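Uncharacterized protein RPA4178 (PDB 3LAG) is of unknown function but has a cupin fold that binds a nickel ion, with calcium-binding sites as well. Local coordinates at residues 17-22 and 88-93; 22-27 and 77-82; 39-44 and 67-72; 44-49 and 62-67. One frame throughout, in Å; residues are numbered along the deposited sequence. Where two conformers were deposited one is given.

Contact 1: 17-22 and 88-93; sequences VRVTEW and VFLEIE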
loop_
_atom_site.group_PDB
_atom_site.type_symbol
_atom_site.label_atom_id
_atom_site.label_comp_id
_atom_site.label_asym_id
_atom_site.label_seq_id
_atom_site.Cartn_x
_atom_site.Cartn_y
_atom_site.Cartn_z
ATOM N N VAL B 17 0.610 -8.656 -10.002
ATOM C CA VAL B 17 0.764 -8.322 -8.610
ATOM C C VAL B 17 -0.214 -9.078 -7.718
ATOM O O VAL B 17 -1.302 -9.453 -8.142
ATOM C CB VAL B 17 0.551 -6.784 -8.446
ATOM C CG1 VAL B 17 -0.893 -6.389 -8.737
ATOM C CG2 VAL B 17 0.966 -6.302 -7.075
ATOM N N ARG B 18 0.198 -9.299 -6.476
ATOM C CA ARG B 18 -0.706 -9.758 -5.431
ATOM C C ARG B 18 -0.604 -8.843 -4.222
ATOM O O ARG B 18 0.500 -8.573 -3.742
ATOM C CB ARG B 18 -0.362 -11.171 -4.993
ATOM C CG ARG B 18 -1.295 -11.694 -3.908
ATOM C CD ARG B 18 -0.993 -13.126 -3.582
ATOM N NE ARG B 18 -1.548 -14.003 -4.602
ATOM C CZ ARG B 18 -1.685 -15.317 -4.469
ATOM N NH1 ARG B 18 -1.297 -15.919 -3.352
ATOM N NH2 ARG B 18 -2.211 -16.031 -5.454
ATOM N N VAL B 19 -1.752 -8.396 -3.725
ATOM C CA VAL B 19 -1.828 -7.533 -2.552
ATOM C C VAL B 19 -2.567 -8.270 -1.446
ATOM O O VAL B 19 -3.723 -8.642 -1.623
ATOM C CB VAL B 19 -2.540 -6.209 -2.868
ATOM C CG1 VAL B 19 -2.559 -5.347 -1.632
ATOM C CG2 VAL B 19 -1.835 -5.481 -4.006
ATOM N N THR B 20 -1.876 -8.498 -0.330
ATOM C CA THR B 20 -2.440 -9.193 0.821
ATOM C C THR B 20 -2.423 -8.306 2.046
ATOM O O THR B 20 -1.393 -7.728 2.395
ATOM C CB THR B 20 -1.640 -10.466 1.158
ATOM O OG1 THR B 20 -1.540 -11.283 -0.013
ATOM C CG2 THR B 20 -2.310 -11.270 2.267
ATOM N N GLU B 21 -3.578 -8.205 2.692
ATOM C CA GLU B 21 -3.688 -7.535 3.977
ATOM C C GLU B 21 -3.416 -8.532 5.094
ATOM O O GLU B 21 -4.084 -9.564 5.192
ATOM C CB GLU B 21 -5.088 -6.947 4.144
ATOM C CG GLU B 21 -5.314 -6.260 5.471
ATOM C CD GLU B 21 -6.728 -5.736 5.590
ATOM O OE1 GLU B 21 -7.549 -6.036 4.695
ATOM O OE2 GLU B 21 -7.021 -5.017 6.565
ATOM N N TRP B 22 -2.430 -8.214 5.932
ATOM C CA TRP B 22 -2.085 -9.035 7.087
ATOM C C TRP B 22 -2.541 -8.360 8.365
ATOM O O TRP B 22 -2.280 -7.178 8.578
ATOM C CB TRP B 22 -0.570 -9.292 7.147
ATOM C CG TRP B 22 -0.120 -10.255 6.097
ATOM C CD1 TRP B 22 0.379 -9.959 4.856
ATOM C CD2 TRP B 22 -0.159 -11.682 6.179
ATOM N NE1 TRP B 22 0.658 -11.118 4.163
ATOM C CE2 TRP B 22 0.344 -12.189 4.959
ATOM C CE3 TRP B 22 -0.562 -12.584 7.172
ATOM C CZ2 TRP B 22 0.444 -13.555 4.704
ATOM C CZ3 TRP B 22 -0.458 -13.944 6.917
ATOM C CH2 TRP B 22 0.044 -14.415 5.693
ATOM N N VAL B 88 -1.030 -4.353 11.565
ATOM C CA VAL B 88 -1.702 -4.404 10.273
ATOM C C VAL B 88 -0.801 -3.830 9.200
ATOM O O VAL B 88 -0.273 -2.732 9.330
ATOM C CB VAL B 88 -3.012 -3.603 10.276
ATOM C CG1 VAL B 88 -3.756 -3.824 8.964
ATOM C CG2 VAL B 88 -3.885 -3.997 11.472
ATOM N N PHE B 89 -0.617 -4.593 8.129
ATOM C CA PHE B 89 0.159 -4.120 6.996
ATOM C C PHE B 89 -0.315 -4.807 5.734
ATOM O O PHE B 89 -0.871 -5.906 5.788
ATOM C CB PHE B 89 1.666 -4.348 7.193
ATOM C CG PHE B 89 2.045 -5.783 7.409
ATOM C CD1 PHE B 89 2.459 -6.582 6.353
ATOM C CD2 PHE B 89 2.044 -6.324 8.685
ATOM C CE1 PHE B 89 2.824 -7.905 6.562
ATOM C CE2 PHE B 89 2.410 -7.650 8.895
ATOM C CZ PHE B 89 2.802 -8.434 7.829
ATOM N N LEU B 90 -0.111 -4.141 4.607
ATOM C CA LEU B 90 -0.313 -4.749 3.306
ATOM C C LEU B 90 1.034 -5.176 2.755
ATOM O O LEU B 90 2.053 -4.508 2.946
ATOM C CB LEU B 90 -1.025 -3.792 2.335
ATOM C CG LEU B 90 -2.561 -3.794 2.395
ATOM C CD1 LEU B 90 -3.103 -3.497 3.778
ATOM C CD2 LEU B 90 -3.133 -2.816 1.373
ATOM N N GLU B 91 1.037 -6.324 2.103
ATOM C CA GLU B 91 2.210 -6.809 1.418
ATOM C C GLU B 91 1.882 -6.933 -0.057
ATOM O O GLU B 91 0.910 -7.590 -0.446
ATOM C CB GLU B 91 2.587 -8.155 1.977
ATOM C CG GLU B 91 4.060 -8.379 1.986
ATOM C CD GLU B 91 4.452 -9.425 2.982
ATOM O OE1 GLU B 91 5.036 -9.067 4.030
ATOM O OE2 GLU B 91 4.153 -10.600 2.711
ATOM N N ILE B 92 2.712 -6.297 -0.871
ATOM C CA ILE B 92 2.494 -6.217 -2.304
ATOM C C ILE B 92 3.614 -6.991 -2.995
ATOM O O ILE B 92 4.770 -6.575 -2.966
ATOM C CB ILE B 92 2.463 -4.744 -2.778
ATOM C CG1 ILE B 92 1.367 -3.962 -2.038
ATOM C CG2 ILE B 92 2.240 -4.668 -4.278
ATOM C CD1 ILE B 92 1.833 -3.235 -0.792
ATOM N N GLU B 93 3.268 -8.136 -3.574
ATOM C CA GLU B 93 4.236 -9.035 -4.185
ATOM C C GLU B 93 4.164 -8.908 -5.696
ATOM O O GLU B 93 3.080 -8.889 -6.273
ATOM C CB GLU B 93 3.937 -10.476 -3.779
ATOM C CG GLU B 93 4.088 -10.751 -2.304
ATOM C CD GLU B 93 3.690 -12.165 -1.967
ATOM O OE1 GLU B 93 2.470 -12.425 -1.867
ATOM O OE2 GLU B 93 4.589 -13.017 -1.816
HETATM O O HOH W 1 0.759 -10.528 -1.240
HETATM O O HOH W 2 1.931 -11.372 1.591
#
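Trp22 lies against Phe89 across two antiparallel strands. Its CB sits over one face of the phenyl ring, 3.7 Å from the centroid of Phe89, a CH-pi contact. The Trp22 five-membered ring and the Phe89 ring are tilted by 22° but slid apart, barely overlapping. Phe89 reaches the indole because its CG stands between the backbone N and the carbonyl carbon (chi1 58°). Water 2, in plane at the indole edge, accepts from Trp22 NE1 at 2.9 Å and donates to Glu91 OE2 at 2.6 Å. With an alanine at Trp22 the indole is gone; water 2 would probably lose its N-H donor and a gap open beside Phe89 CE1 and CZ, though CB would stay. Water 1 lies 2.6 Å from Glu93 OE1 and 2.7 Å from Thr20 OG1. The Arg18 guanidinium turns to Asp13. Six backbone hydrogen bonds join the strands. Val19, Glu21, Leu90 and Ile92 line the other face. This is regular antiparallel pairing in the cupin beta-barrel (jelly-roll), with Glu91 facing the nickel pocket.

Contact 2: 22-27 and 77-82; sequences WRLPPG and HDVRNE. With NI (nickel (II) ion), chain F.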
loop_
_atom_site.group_PDB
_atom_site.type_symbol
_atom_site.label_atom_id
_atom_site.label_comp_id
_atom_site.label_asym_id
_atom_site.label_seq_id
_atom_site.Cartn_x
_atom_site.Cartn_y
_atom_site.Cartn_z
ATOM N N TRP B 22 -2.430 -8.214 5.932
ATOM C CA TRP B 22 -2.085 -9.035 7.087
ATOM C C TRP B 22 -2.541 -8.360 8.365
ATOM O O TRP B 22 -2.280 -7.178 8.578
ATOM C CB TRP B 22 -0.570 -9.292 7.147
ATOM C CG TRP B 22 -0.120 -10.255 6.097
ATOM C CD1 TRP B 22 0.379 -9.959 4.856
ATOM C CD2 TRP B 22 -0.159 -11.682 6.179
ATOM N NE1 TRP B 22 0.658 -11.118 4.163
ATOM C CE2 TRP B 22 0.344 -12.189 4.959
ATOM C CE3 TRP B 22 -0.562 -12.584 7.172
ATOM C CZ2 TRP B 22 0.444 -13.555 4.704
ATOM C CZ3 TRP B 22 -0.458 -13.944 6.917
ATOM C CH2 TRP B 22 0.044 -14.415 5.693
ATOM N N ARG B 23 -3.237 -9.119 9.205
ATOM C CA ARG B 23 -3.651 -8.646 10.520
ATOM C C ARG B 23 -3.154 -9.631 11.555
ATOM O O ARG B 23 -3.497 -10.816 11.520
ATOM C CB ARG B 23 -5.173 -8.516 10.597
ATOM C CG ARG B 23 -5.695 -7.358 9.794
ATOM C CD ARG B 23 -7.211 -7.228 9.883
ATOM N NE ARG B 23 -7.654 -5.981 9.275
ATOM C CZ ARG B 23 -7.797 -4.834 9.930
ATOM N NH1 ARG B 23 -7.553 -4.756 11.231
ATOM N NH2 ARG B 23 -8.206 -3.757 9.280
ATOM N N LEU B 24 -2.330 -9.140 12.471
ATOM C CA LEU B 24 -1.768 -9.979 13.519
ATOM C C LEU B 24 -2.269 -9.530 14.877
ATOM O O LEU B 24 -1.835 -8.502 15.407
ATOM C CB LEU B 24 -0.239 -9.951 13.495
ATOM C CG LEU B 24 0.430 -10.963 12.569
ATOM C CD1 LEU B 24 0.228 -10.597 11.115
ATOM C CD2 LEU B 24 1.907 -11.046 12.908
ATOM N N PRO B 25 -3.191 -10.308 15.456
ATOM C CA PRO B 25 -3.619 -10.034 16.832
ATOM C C PRO B 25 -2.444 -10.186 17.809
ATOM O O PRO B 25 -1.456 -10.839 17.503
ATOM C CB PRO B 25 -4.641 -11.143 17.098
ATOM C CG PRO B 25 -5.137 -11.537 15.755
ATOM C CD PRO B 25 -3.949 -11.418 14.850
ATOM N N PRO B 26 -2.553 -9.601 19.003
ATOM C CA PRO B 26 -1.539 -9.878 20.028
ATOM C C PRO B 26 -1.392 -11.385 20.240
ATOM O O PRO B 26 -2.395 -12.097 20.302
ATOM C CB PRO B 26 -2.107 -9.199 21.277
ATOM C CG PRO B 26 -2.946 -8.066 20.708
ATOM C CD PRO B 26 -3.557 -8.624 19.452
ATOM N N GLY B 27 -0.155 -11.863 20.320
ATOM C CA GLY B 27 0.093 -13.279 20.539
ATOM C C GLY B 27 -0.047 -14.150 19.301
ATOM O O GLY B 27 -0.193 -15.370 19.412
ATOM N N HIS B 77 11.437 -15.977 7.129
ATOM C CA HIS B 77 11.181 -15.499 8.479
ATOM C C HIS B 77 9.851 -15.999 9.027
ATOM O O HIS B 77 8.974 -16.424 8.267
ATOM C CB HIS B 77 11.275 -13.950 8.557
ATOM C CG HIS B 77 10.283 -13.216 7.701
ATOM N ND1 HIS B 77 10.384 -11.862 7.450
ATOM C CD2 HIS B 77 9.176 -13.635 7.042
ATOM C CE1 HIS B 77 9.385 -11.481 6.678
ATOM N NE2 HIS B 77 8.629 -12.533 6.425
ATOM N N ASP B 78 9.718 -15.928 10.346
ATOM C CA ASP B 78 8.406 -15.971 10.993
ATOM C C ASP B 78 8.154 -14.564 11.502
ATOM O O ASP B 78 9.068 -13.930 12.010
ATOM C CB ASP B 78 8.434 -16.944 12.173
ATOM C CG ASP B 78 7.079 -17.109 12.854
ATOM O OD1 ASP B 78 6.032 -16.760 12.265
ATOM O OD2 ASP B 78 7.092 -17.646 13.981
ATOM N N VAL B 79 6.937 -14.063 11.356
ATOM C CA VAL B 79 6.610 -12.747 11.867
ATOM C C VAL B 79 5.548 -12.905 12.946
ATOM O O VAL B 79 4.565 -13.624 12.766
ATOM C CB VAL B 79 6.168 -11.828 10.734
ATOM C CG1 VAL B 79 5.452 -10.613 11.271
ATOM C CG2 VAL B 79 7.394 -11.452 9.891
ATOM N N ARG B 80 5.777 -12.252 14.077
ATOM C CA ARG B 80 4.923 -12.427 15.239
ATOM C C ARG B 80 4.543 -11.109 15.866
ATOM O O ARG B 80 5.223 -10.098 15.684
ATOM C CB ARG B 80 5.646 -13.259 16.289
ATOM C CG ARG B 80 6.258 -14.521 15.721
ATOM C CD ARG B 80 6.960 -15.328 16.787
ATOM N NE ARG B 80 6.042 -15.913 17.757
ATOM C CZ ARG B 80 5.527 -17.139 17.669
ATOM N NH1 ARG B 80 4.711 -17.588 18.613
ATOM N NH2 ARG B 80 5.822 -17.919 16.641
ATOM N N ASN B 81 3.462 -11.134 16.634
ATOM C CA ASN B 81 3.064 -9.975 17.402
ATOM C C ASN B 81 3.171 -10.248 18.897
ATOM O O ASN B 81 2.324 -10.942 19.474
ATOM C CB ASN B 81 1.651 -9.553 17.030
ATOM C CG ASN B 81 1.262 -8.240 17.657
ATOM O OD1 ASN B 81 2.044 -7.628 18.397
ATOM N ND2 ASN B 81 0.051 -7.786 17.355
ATOM N N GLU B 82 4.232 -9.720 19.508
ATOM C CA GLU B 82 4.427 -9.848 20.948
ATOM C C GLU B 82 4.044 -8.555 21.668
ATOM O O GLU B 82 4.310 -8.397 22.861
ATOM C CB GLU B 82 5.872 -10.236 21.274
ATOM C CG GLU B 82 6.395 -11.450 20.502
ATOM C CD GLU B 82 5.674 -12.743 20.823
ATOM O OE1 GLU B 82 4.932 -12.784 21.826
ATOM O OE2 GLU B 82 5.852 -13.730 20.072
HETATM NI NI NI F . 6.866 -12.533 5.239
HETATM O O HOH W 3 4.692 -12.449 4.352
#
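Asn81 and Leu24 join the two segments through polar and apolar contacts. The hydrogen bonds come first. Asn81 ND2 donates to Leu24 O at 2.8 Å. The acceptor lies in the amide plane of Asn81, but the nitrogen stands 41° out of the Leu24 carbonyl plane. The side chain reaches this carbonyl with CG anti to the backbone N (chi1 -172°). Its amide has further partners, with OD1 bound to Ser83 and ND2 also donating to Ala85 O. The backbone of Asn81 is used as well, since Gly27 N donates to Asn81 O at 2.8 Å. Asn81 CB also comes close to a carbonyl oxygen, Pro25 O, at 3.4 Å.

The apolar part is small. Leu24 CD2 meets Val79 CG1 at 3.9 Å, and the two side chains cross at about a right angle.

Charged groups pair within 77-82. The Arg80 guanidinium meets both carboxylates at its edge, in its plane. NH2 reaches Asp78 OD2 at 3.0 Å, on the syn side, and NE reaches Glu82 OE2 at 3.2 Å.

Metal binding is the last kind. His77 NE2 binds nickel at 2.1 Å, with His33, His35 and water 3 among the other ligands. Val79 CG2 lies over the centre of one face of the His77 ring. The chemistry implies a split role for 77-82: one end holds the metal, while Asn81 ties the other to the turn after strand 17-24.

Contact 3: 39-44 and 67-72; sequences YVVVPM and RSYARK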
loop_
_atom_site.group_PDB
_atom_site.type_symbol
_atom_site.label_atom_id
_atom_site.label_comp_id
_atom_site.label_asym_id
_atom_site.label_seq_id
_atom_site.Cartn_x
_atom_site.Cartn_y
_atom_site.Cartn_z
ATOM N N TYR B 39 8.899 -7.763 -2.922
ATOM C CA TYR B 39 7.677 -7.201 -2.384
ATOM C C TYR B 39 7.875 -5.853 -1.721
ATOM O O TYR B 39 9.006 -5.382 -1.536
ATOM C CB TYR B 39 6.967 -8.189 -1.447
ATOM C CG TYR B 39 7.697 -8.563 -0.181
ATOM C CD1 TYR B 39 7.369 -7.971 1.035
ATOM C CD2 TYR B 39 8.691 -9.530 -0.188
ATOM C CE1 TYR B 39 8.009 -8.325 2.196
ATOM C CE2 TYR B 39 9.341 -9.891 0.975
ATOM C CZ TYR B 39 8.999 -9.283 2.159
ATOM O OH TYR B 39 9.639 -9.654 3.318
ATOM N N VAL B 40 6.745 -5.235 -1.407
ATOM C CA VAL B 40 6.680 -3.970 -0.706
ATOM C C VAL B 40 5.761 -4.159 0.493
ATOM O O VAL B 40 4.707 -4.793 0.386
ATOM C CB VAL B 40 6.092 -2.868 -1.620
ATOM C CG1 VAL B 40 5.824 -1.562 -0.849
ATOM C CG2 VAL B 40 6.996 -2.621 -2.824
ATOM N N VAL B 41 6.183 -3.627 1.632
ATOM C CA VAL B 41 5.357 -3.598 2.828
ATOM C C VAL B 41 4.819 -2.189 3.016
ATOM O O VAL B 41 5.579 -1.215 2.971
ATOM C CB VAL B 41 6.186 -3.986 4.074
ATOM C CG1 VAL B 41 5.348 -3.905 5.347
ATOM C CG2 VAL B 41 6.782 -5.375 3.893
ATOM N N VAL B 42 3.509 -2.090 3.228
ATOM C CA VAL B 42 2.876 -0.818 3.567
ATOM C C VAL B 42 2.242 -0.960 4.935
ATOM O O VAL B 42 1.170 -1.567 5.071
ATOM C CB VAL B 42 1.794 -0.406 2.551
ATOM C CG1 VAL B 42 1.218 0.951 2.934
ATOM C CG2 VAL B 42 2.381 -0.361 1.144
ATOM N N PRO B 43 2.903 -0.421 5.970
ATOM C CA PRO B 43 2.279 -0.485 7.288
ATOM C C PRO B 43 1.052 0.402 7.339
ATOM O O PRO B 43 1.066 1.550 6.875
ATOM C CB PRO B 43 3.370 0.065 8.215
ATOM C CG PRO B 43 4.661 -0.140 7.446
ATOM C CD PRO B 43 4.261 0.141 6.026
HETATM N N MSE B 44 -0.015 -0.140 7.902
HETATM C CA MSE B 44 -1.255 0.610 8.045
HETATM C C MSE B 44 -1.414 1.193 9.447
HETATM O O MSE B 44 -2.343 1.954 9.715
HETATM C CB MSE B 44 -2.453 -0.278 7.717
HETATM C CG MSE B 44 -2.452 -0.845 6.294
HETATM SE SE MSE B 44 -2.336 0.509 4.886
HETATM C CE MSE B 44 -3.818 1.630 5.420
ATOM N N ARG B 67 4.752 4.461 5.688
ATOM C CA ARG B 67 6.148 4.460 5.272
ATOM C C ARG B 67 6.486 3.102 4.697
ATOM O O ARG B 67 6.818 2.173 5.440
ATOM C CB ARG B 67 7.069 4.762 6.449
ATOM C CG ARG B 67 6.970 6.178 6.931
ATOM C CD ARG B 67 6.896 7.154 5.757
ATOM N NE ARG B 67 8.045 7.075 4.858
ATOM C CZ ARG B 67 8.346 8.006 3.956
ATOM N NH1 ARG B 67 7.600 9.098 3.857
ATOM N NH2 ARG B 67 9.396 7.854 3.162
ATOM N N SER B 68 6.372 2.988 3.383
ATOM C CA SER B 68 6.572 1.728 2.693
ATOM C C SER B 68 8.050 1.387 2.598
ATOM O O SER B 68 8.925 2.256 2.709
ATOM C CB SER B 68 5.936 1.775 1.295
ATOM O OG SER B 68 6.703 2.552 0.388
ATOM N N TYR B 69 8.328 0.104 2.403
ATOM C CA TYR B 69 9.689 -0.332 2.156
ATOM C C TYR B 69 9.693 -1.575 1.301
ATOM O O TYR B 69 8.698 -2.298 1.239
ATOM C CB TYR B 69 10.454 -0.539 3.458
ATOM C CG TYR B 69 9.865 -1.513 4.450
ATOM C CD1 TYR B 69 10.177 -2.868 4.388
ATOM C CD2 TYR B 69 9.038 -1.077 5.477
ATOM C CE1 TYR B 69 9.682 -3.759 5.318
ATOM C CE2 TYR B 69 8.533 -1.964 6.413
ATOM C CZ TYR B 69 8.855 -3.306 6.324
ATOM O OH TYR B 69 8.357 -4.204 7.241
ATOM N N ALA B 70 10.825 -1.805 0.645
ATOM C CA ALA B 70 10.982 -2.873 -0.327
ATOM C C ALA B 70 11.812 -4.002 0.262
ATOM O O ALA B 70 12.742 -3.771 1.058
ATOM C CB ALA B 70 11.647 -2.344 -1.592
ATOM N N ARG B 71 11.495 -5.218 -0.168
ATOM C CA ARG B 71 12.207 -6.414 0.257
ATOM C C ARG B 71 12.405 -7.314 -0.957
ATOM O O ARG B 71 11.659 -7.247 -1.933
ATOM C CB ARG B 71 11.418 -7.144 1.345
ATOM C CG ARG B 71 11.358 -6.394 2.674
ATOM C CD ARG B 71 12.720 -6.398 3.326
ATOM N NE ARG B 71 12.784 -5.748 4.630
ATOM C CZ ARG B 71 13.214 -4.507 4.828
ATOM N NH1 ARG B 71 13.563 -3.741 3.799
ATOM N NH2 ARG B 71 13.289 -4.039 6.065
ATOM N N LYS B 72 13.426 -8.163 -0.883
ATOM C CA LYS B 72 13.790 -9.057 -1.972
ATOM C C LYS B 72 13.312 -10.481 -1.745
ATOM O O LYS B 72 13.284 -10.967 -0.611
ATOM C CB LYS B 72 15.309 -9.112 -2.104
ATOM C CG LYS B 72 15.937 -7.844 -2.634
ATOM C CD LYS B 72 15.910 -7.830 -4.146
ATOM C CE LYS B 72 16.843 -6.773 -4.695
ATOM N NZ LYS B 72 16.913 -6.871 -6.174
HETATM O O HOH W 4 10.561 -8.103 5.699
#
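The Tyr39 ring carries Arg71 CB over one face, 3.6 Å from the ring centroid, a CH-pi contact. The Tyr69 ring carries Val41 CB in the same manner, 3.8 Å from its centroid. The Arg71 guanidinium has Tyr69 CD1 over the centre of one face, and its NH1 donates to Ala70 O at 2.9 Å. Both tyrosines have CG between the backbone N and the carbonyl carbon (chi1 65° for Tyr39, 57° for Tyr69). This sets each ring over its partner's CB; Tyr39 crosses Arg71 at a slant, while Tyr69 runs alongside Val41. Water 4 meets Tyr39 OH at 3.0 Å and accepts a weak bond from Arg71 NE. Four backbone hydrogen bonds couple Tyr39 with Arg71 and Val41 with Tyr69. Ser68 OG is hydrogen-bonded to Gln11 and Arg67 salt-bridged to Glu9, both of the second subunit. Within its own chain, strand 69-71 is at the sheet margin. Strand 39-43 lies between it and strand 87-94, and Tyr39 stacks on His35 of the nickel site.

Contact 4: 44-49 and 62-67; sequences MADGEM and QLKTGR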
loop_
_atom_site.group_PDB
_atom_site.type_symbol
_atom_site.label_atom_id
_atom_site.label_comp_id
_atom_site.label_asym_id
_atom_site.label_seq_id
_atom_site.Cartn_x
_atom_site.Cartn_y
_atom_site.Cartn_z
HETATM N N MSE B 44 -0.015 -0.140 7.902
HETATM C CA MSE B 44 -1.255 0.610 8.045
HETATM C C MSE B 44 -1.414 1.193 9.447
HETATM O O MSE B 44 -2.343 1.954 9.715
HETATM C CB MSE B 44 -2.453 -0.278 7.717
HETATM C CG MSE B 44 -2.452 -0.845 6.294
HETATM SE SE MSE B 44 -2.336 0.509 4.886
HETATM C CE MSE B 44 -3.818 1.630 5.420
ATOM N N ALA B 45 -0.510 0.824 10.344
ATOM C CA ALA B 45 -0.544 1.317 11.706
ATOM C C ALA B 45 0.866 1.253 12.249
ATOM O O ALA B 45 1.629 0.383 11.856
ATOM C CB ALA B 45 -1.466 0.456 12.522
ATOM N N ASP B 46 1.224 2.173 13.141
ATOM C CA ASP B 46 2.526 2.108 13.790
ATOM C C ASP B 46 2.564 0.836 14.622
ATOM O O ASP B 46 1.568 0.455 15.238
ATOM C CB ASP B 46 2.747 3.312 14.707
ATOM C CG ASP B 46 2.772 4.642 13.963
ATOM O OD1 ASP B 46 2.799 4.673 12.714
ATOM O OD2 ASP B 46 2.764 5.679 14.650
ATOM N N GLY B 47 3.701 0.165 14.646
ATOM C CA GLY B 47 3.755 -1.068 15.398
ATOM C C GLY B 47 5.158 -1.567 15.582
ATOM O O GLY B 47 6.108 -1.035 15.006
ATOM N N GLU B 48 5.252 -2.625 16.382
ATOM C CA GLU B 48 6.518 -3.285 16.645
ATOM C C GLU B 48 6.311 -4.759 16.363
ATOM O O GLU B 48 5.644 -5.471 17.111
ATOM C CB GLU B 48 6.975 -3.041 18.082
ATOM C CG GLU B 48 7.075 -1.571 18.420
ATOM C CD GLU B 48 7.554 -1.341 19.827
ATOM O OE1 GLU B 48 6.706 -1.280 20.745
ATOM O OE2 GLU B 48 8.778 -1.223 20.013
HETATM N N MSE B 49 6.861 -5.184 15.232
HETATM C CA MSE B 49 6.646 -6.515 14.663
HETATM C C MSE B 49 7.845 -7.424 14.898
HETATM O O MSE B 49 8.947 -7.139 14.419
HETATM C CB MSE B 49 6.384 -6.364 13.153
HETATM C CG MSE B 49 5.955 -7.627 12.427
HETATM SE SE MSE B 49 5.646 -7.312 10.526
HETATM C CE MSE B 49 7.528 -7.110 10.036
ATOM N N GLN B 62 10.384 -1.802 13.355
ATOM C CA GLN B 62 9.666 -0.594 13.713
ATOM C C GLN B 62 8.875 -0.075 12.512
ATOM O O GLN B 62 9.414 0.609 11.634
ATOM C CB GLN B 62 10.640 0.455 14.235
ATOM C CG GLN B 62 11.409 -0.014 15.462
ATOM C CD GLN B 62 10.502 -0.315 16.641
ATOM O OE1 GLN B 62 10.470 -1.439 17.145
ATOM N NE2 GLN B 62 9.754 0.687 17.082
ATOM N N LEU B 63 7.594 -0.427 12.485
ATOM C CA LEU B 63 6.698 -0.069 11.383
ATOM C C LEU B 63 6.112 1.316 11.584
ATOM O O LEU B 63 5.593 1.600 12.662
ATOM C CB LEU B 63 5.529 -1.056 11.298
ATOM C CG LEU B 63 5.868 -2.533 11.145
ATOM C CD1 LEU B 63 4.597 -3.363 11.036
ATOM C CD2 LEU B 63 6.783 -2.746 9.948
ATOM N N LYS B 64 6.171 2.156 10.552
ATOM C CA LYS B 64 5.580 3.483 10.627
ATOM C C LYS B 64 4.484 3.571 9.574
ATOM O O LYS B 64 4.711 3.288 8.396
ATOM C CB LYS B 64 6.636 4.573 10.404
ATOM C CG LYS B 64 6.090 6.000 10.446
ATOM C CD LYS B 64 5.580 6.330 11.837
ATOM C CE LYS B 64 4.699 7.566 11.830
ATOM N NZ LYS B 64 4.096 7.769 13.167
ATOM N N THR B 65 3.290 3.946 10.014
ATOM C CA THR B 65 2.147 4.117 9.126
ATOM C C THR B 65 2.506 4.846 7.842
ATOM O O THR B 65 3.052 5.958 7.868
ATOM C CB THR B 65 1.058 4.949 9.801
ATOM O OG1 THR B 65 0.650 4.314 11.015
ATOM C CG2 THR B 65 -0.150 5.084 8.892
ATOM N N GLY B 66 2.187 4.220 6.716
ATOM C CA GLY B 66 2.367 4.853 5.432
ATOM C C GLY B 66 3.786 4.991 4.937
ATOM O O GLY B 66 4.000 5.591 3.895
ATOM N N ARG B 67 4.752 4.461 5.688
ATOM C CA ARG B 67 6.148 4.460 5.272
ATOM C C ARG B 67 6.486 3.102 4.697
ATOM O O ARG B 67 6.818 2.173 5.440
ATOM C CB ARG B 67 7.069 4.762 6.449
ATOM C CG ARG B 67 6.970 6.178 6.931
ATOM C CD ARG B 67 6.896 7.154 5.757
ATOM N NE ARG B 67 8.045 7.075 4.858
ATOM C CZ ARG B 67 8.346 8.006 3.956
ATOM N NH1 ARG B 67 7.600 9.098 3.857
ATOM N NH2 ARG B 67 9.396 7.854 3.162
#
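Asp46 lies alongside Lys64, both side chains pointing the same way, and its carboxylate also reaches Thr65. The two segments are the open end of the beta hairpin formed by strands 47-52 and 58-63 of the cupin fold. Asp46 OD1 takes two bonds from one residue. Thr65 N meets it at 2.8 Å, nearly in line with the C-O bond, and Thr65 OG1 meets it from above the carboxylate plane, also at 2.8 Å. The hydroxyl is turned to the acid because OG1 is anti to the carbonyl carbon (chi1 -58°). A valine in place of Thr65 would probably leave OD1 with the backbone N-H alone and let the carboxylate turn more easily. Asp46 OD2 forms a salt bridge with Lys64 NZ at 2.9 Å. The acid is thus held through both oxygens, which would probably favour its charged form. Gly47 and Leu63 follow as a hydrogen-bonded antiparallel pair. Leu63 CD1 touches both CB and SE of Met49, a selenomethionine, while Tyr69 packs on the same leucine. Beyond the pair, 64-67 makes a type II turn with Gly66 at positive phi. This turn is closed by Arg67 N donating to Lys64 O at 3.0 Å.

How the contacts relate
Contacts 2, 3 and 4 are all nested along the chain inside the loop closed by contact 1. Contacts 1 and 3 have centres about 9 Å apart and share a sheet, where Ile92 N bonds to Val40 O at 2.8 Å. Contact 4 continues contact 3, with Gly66 N 2.9 Å from Pro43 O. It meets contact 2 where Met49 packs on Val79, and contact 1 where Met49 SE lies 3.6 Å from Phe89 CE2. The nickel site draws on several contacts. His77 of contact 2 binds the metal, while the side chains of Glu91 and Tyr39 each come within about 4 Å of it. Contacts 1, 3 and 4 also touch the second subunit.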